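Local coordinates for protein 4-hydroxybutyrate coenzyme A transferase (Shewanella oneidensis, PDB 2OAS) that probably transfers coenzyme A between carboxylic acids such as 4-hydroxybutyrate and acetate, and binds coenzyme A, probably by way of a covalent enzyme-CoA intermediate, at residues Asp112-Gln117 / Gly144-His149. Numbering follows the deposited sequence.
Sequences DTAIIQ and GKIIAH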
ATOM      1  N   ASP A 112      -6.270  25.850  13.362  1.00 36.58           N
ATOM      2  CA  ASP A 112      -6.759  26.944  14.201  1.00 36.56           C
ATOM      3  C   ASP A 112      -8.270  27.074  14.138  1.00 34.89           C
ATOM      4  O   ASP A 112      -8.913  27.375  15.134  1.00 35.28           O
ATOM      5  CB  ASP A 112      -6.098  28.270  13.811  1.00 37.27           C
ATOM      6  CG  ASP A 112      -4.578  28.262  14.022  1.00 38.49           C
ATOM      7  OD1 ASP A 112      -4.120  27.844  15.105  1.00 36.94           O
ATOM      8  OD2 ASP A 112      -3.839  28.686  13.093  1.00 39.04           O
ATOM      9  N   THR A 113      -8.840  26.852  12.966  1.00 33.66           N
ATOM     10  CA  THR A 113     -10.287  26.937  12.843  1.00 33.24           C
ATOM     11  C   THR A 113     -10.818  26.084  11.701  1.00 33.13           C
ATOM     12  O   THR A 113     -10.207  25.985  10.633  1.00 31.77           O
ATOM     13  CB  THR A 113     -10.770  28.413  12.662  1.00 34.95           C
ATOM     14  OG1 THR A 113     -11.475  28.541  11.435  1.00 35.41           O
ATOM     15  CG2 THR A 113      -9.610  29.380  12.688  1.00 32.68           C
ATOM     16  N   ALA A 114     -11.969  25.465  11.937  1.00 32.66           N
ATOM     17  CA  ALA A 114     -12.612  24.615  10.939  1.00 32.46           C
ATOM     18  C   ALA A 114     -13.906  25.244  10.448  1.00 32.29           C
ATOM     19  O   ALA A 114     -14.778  25.590  11.248  1.00 33.24           O
ATOM     20  CB  ALA A 114     -12.907  23.252  11.529  1.00 32.30           C
ATOM     21  N   ILE A 115     -14.030  25.393   9.135  1.00 29.98           N
ATOM     22  CA  ILE A 115     -15.234  25.953   8.555  1.00 28.95           C
ATOM     23  C   ILE A 115     -16.113  24.773   8.178  1.00 28.09           C
ATOM     24  O   ILE A 115     -15.696  23.894   7.417  1.00 26.46           O
ATOM     25  CB  ILE A 115     -14.950  26.744   7.261  1.00 30.81           C
ATOM     26  CG1 ILE A 115     -13.732  27.658   7.442  1.00 32.98           C
ATOM     27  CG2 ILE A 115     -16.190  27.536   6.881  1.00 29.97           C
ATOM     28  CD1 ILE A 115     -13.861  28.650   8.571  1.00 36.07           C
ATOM     29  N   ILE A 116     -17.336  24.744   8.691  1.00 26.86           N
ATOM     30  CA  ILE A 116     -18.196  23.621   8.376  1.00 26.18           C
ATOM     31  C   ILE A 116     -19.638  24.001   8.092  1.00 25.52           C
ATOM     32  O   ILE A 116     -20.075  25.095   8.413  1.00 26.07           O
ATOM     33  CB  ILE A 116     -18.164  22.589   9.520  1.00 25.44           C
ATOM     34  CG1 ILE A 116     -18.739  23.195  10.794  1.00 24.99           C
ATOM     35  CG2 ILE A 116     -16.742  22.183   9.802  1.00 22.92           C
ATOM     36  CD1 ILE A 116     -18.760  22.228  11.953  1.00 26.74           C
ATOM     37  N   GLN A 117     -20.366  23.082   7.473  1.00 26.51           N
ATOM     38  CA  GLN A 117     -21.769  23.283   7.148  1.00 26.62           C
ATOM     39  C   GLN A 117     -22.574  22.175   7.829  1.00 28.66           C
ATOM     40  O   GLN A 117     -22.354  20.991   7.548  1.00 28.69           O
ATOM     41  CB  GLN A 117     -21.982  23.191   5.648  1.00 26.28           C
ATOM     42  CG  GLN A 117     -23.387  23.571   5.241  1.00 28.02           C
ATOM     43  CD  GLN A 117     -23.587  23.574   3.757  1.00 28.18           C
ATOM     44  OE1 GLN A 117     -24.624  23.997   3.262  1.00 29.86           O
ATOM     45  NE2 GLN A 117     -22.583  23.104   3.026  1.00 30.02           N
ATOM     46  N   GLY A 144      -8.893  24.781  16.906  1.00 36.35           N
ATOM     47  CA  GLY A 144      -8.888  25.769  17.970  1.00 36.06           C
ATOM     48  C   GLY A 144     -10.284  26.350  18.172  1.00 36.81           C
ATOM     49  O   GLY A 144     -10.743  26.510  19.304  1.00 37.13           O
ATOM     50  N   LYS A 145     -10.958  26.678  17.070  1.00 35.86           N
ATOM     51  CA  LYS A 145     -12.315  27.212  17.115  1.00 34.95           C
ATOM     52  C   LYS A 145     -13.087  26.717  15.893  1.00 33.80           C
ATOM     53  O   LYS A 145     -12.480  26.353  14.889  1.00 34.77           O
ATOM     54  CB  LYS A 145     -12.306  28.739  17.137  1.00 36.30           C
ATOM     55  CG  LYS A 145     -11.697  29.404  15.910  1.00 35.13           C
ATOM     56  CD  LYS A 145     -11.898  30.916  16.000  1.00 37.57           C
ATOM     57  CE  LYS A 145     -11.262  31.651  14.837  1.00 37.32           C
ATOM     58  NZ  LYS A 145      -9.781  31.585  14.881  1.00 39.29           N
ATOM     59  N   ILE A 146     -14.414  26.687  15.974  1.00 32.18           N
ATOM     60  CA  ILE A 146     -15.212  26.229  14.840  1.00 31.38           C
ATOM     61  C   ILE A 146     -16.222  27.279  14.374  1.00 29.94           C
ATOM     62  O   ILE A 146     -16.893  27.903  15.185  1.00 28.40           O
ATOM     63  CB  ILE A 146     -15.970  24.923  15.179  1.00 31.70           C
ATOM     64  CG1 ILE A 146     -14.971  23.798  15.458  1.00 29.42           C
ATOM     65  CG2 ILE A 146     -16.868  24.521  14.027  1.00 31.00           C
ATOM     66  CD1 ILE A 146     -15.600  22.573  16.074  1.00 27.94           C
ATOM     67  N   ILE A 147     -16.295  27.482  13.061  1.00 28.86           N
ATOM     68  CA  ILE A 147     -17.227  28.433  12.464  1.00 28.06           C
ATOM     69  C   ILE A 147     -18.172  27.595  11.599  1.00 29.14           C
ATOM     70  O   ILE A 147     -17.779  27.057  10.573  1.00 30.42           O
ATOM     71  CB  ILE A 147     -16.476  29.471  11.625  1.00 28.88           C
ATOM     72  CG1 ILE A 147     -15.648  30.357  12.564  1.00 29.41           C
ATOM     73  CG2 ILE A 147     -17.457  30.319  10.804  1.00 27.66           C
ATOM     74  CD1 ILE A 147     -14.745  31.333  11.840  1.00 31.51           C
ATOM     75  N   ALA A 148     -19.414  27.481  12.040  1.00 28.40           N
ATOM     76  CA  ALA A 148     -20.405  26.670  11.369  1.00 30.02           C
ATOM     77  C   ALA A 148     -21.475  27.432  10.618  1.00 29.45           C
ATOM     78  O   ALA A 148     -21.932  28.495  11.033  1.00 29.75           O
ATOM     79  CB  ALA A 148     -21.088  25.740  12.389  1.00 29.08           C
ATOM     80  N   HIS A 149     -21.893  26.856   9.512  1.00 28.17           N
ATOM     81  CA  HIS A 149     -22.919  27.466   8.729  1.00 28.63           C
ATOM     82  C   HIS A 149     -24.117  26.550   8.855  1.00 27.07           C
ATOM     83  O   HIS A 149     -24.070  25.398   8.434  1.00 27.25           O
ATOM     84  CB  HIS A 149     -22.443  27.601   7.280  1.00 27.61           C
ATOM     85  CG  HIS A 149     -23.552  27.637   6.291  1.00 28.99           C
ATOM     86  ND1 HIS A 149     -24.665  28.430   6.457  1.00 28.99           N
ATOM     87  CD2 HIS A 149     -23.749  26.937   5.148  1.00 30.37           C
ATOM     88  CE1 HIS A 149     -25.507  28.213   5.460  1.00 29.82           C
ATOM     89  NE2 HIS A 149     -24.974  27.313   4.652  1.00 30.46           N
TER
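Gly144 has no side chain, and its backbone passes close to Asp112 O near the N-terminal ends of the two strands. Lys145 bonds through both backbone groups: its N donates to Asp112 O (2.9 Å), and its own O accepts from Ala114 N. Its side chain leaves the backbone with CG between N and carbonyl carbon (chi1 62°), which lays the long methylene chain alongside Thr113, CG 3.5 Å from Thr113 CB. The lysine suits this partly exposed position near the N-terminal end of its strand because its apolar stem lines the threonine while NZ reaches a salt bridge with Glu20. On the other face, Ile146 sets its CG2 branch 3.6 Å from Ile116 CD1, and both isoleucines pack on Cys140 of helix 136-142. Ile147 returns to the face of Lys145, lying beside Ile115, both touching Leu34 of helix 32-41; its N gives a nearly straight bond to Ala114 O (3.0 Å, 167° at the hydrogen), and its O takes Ile116 N. Ala148 is small enough to admit Ile116, whose CG1 lies 3.8 Å from the alanine CB. At His149 the backbone N bonds to Ile116 O (2.8 Å). Its imidazole runs side by side with the extended Gln117, CD2 3.4 Å from Gln117 CG, the amide and ring planes 30° apart; Asn151 and Ala29 hold that amide. Two parallel neighbours joined through helix 136-142, which packs on one face, form a beta-alpha-beta unit within the eight-stranded parallel alpha/beta sheet of the N-terminal domain.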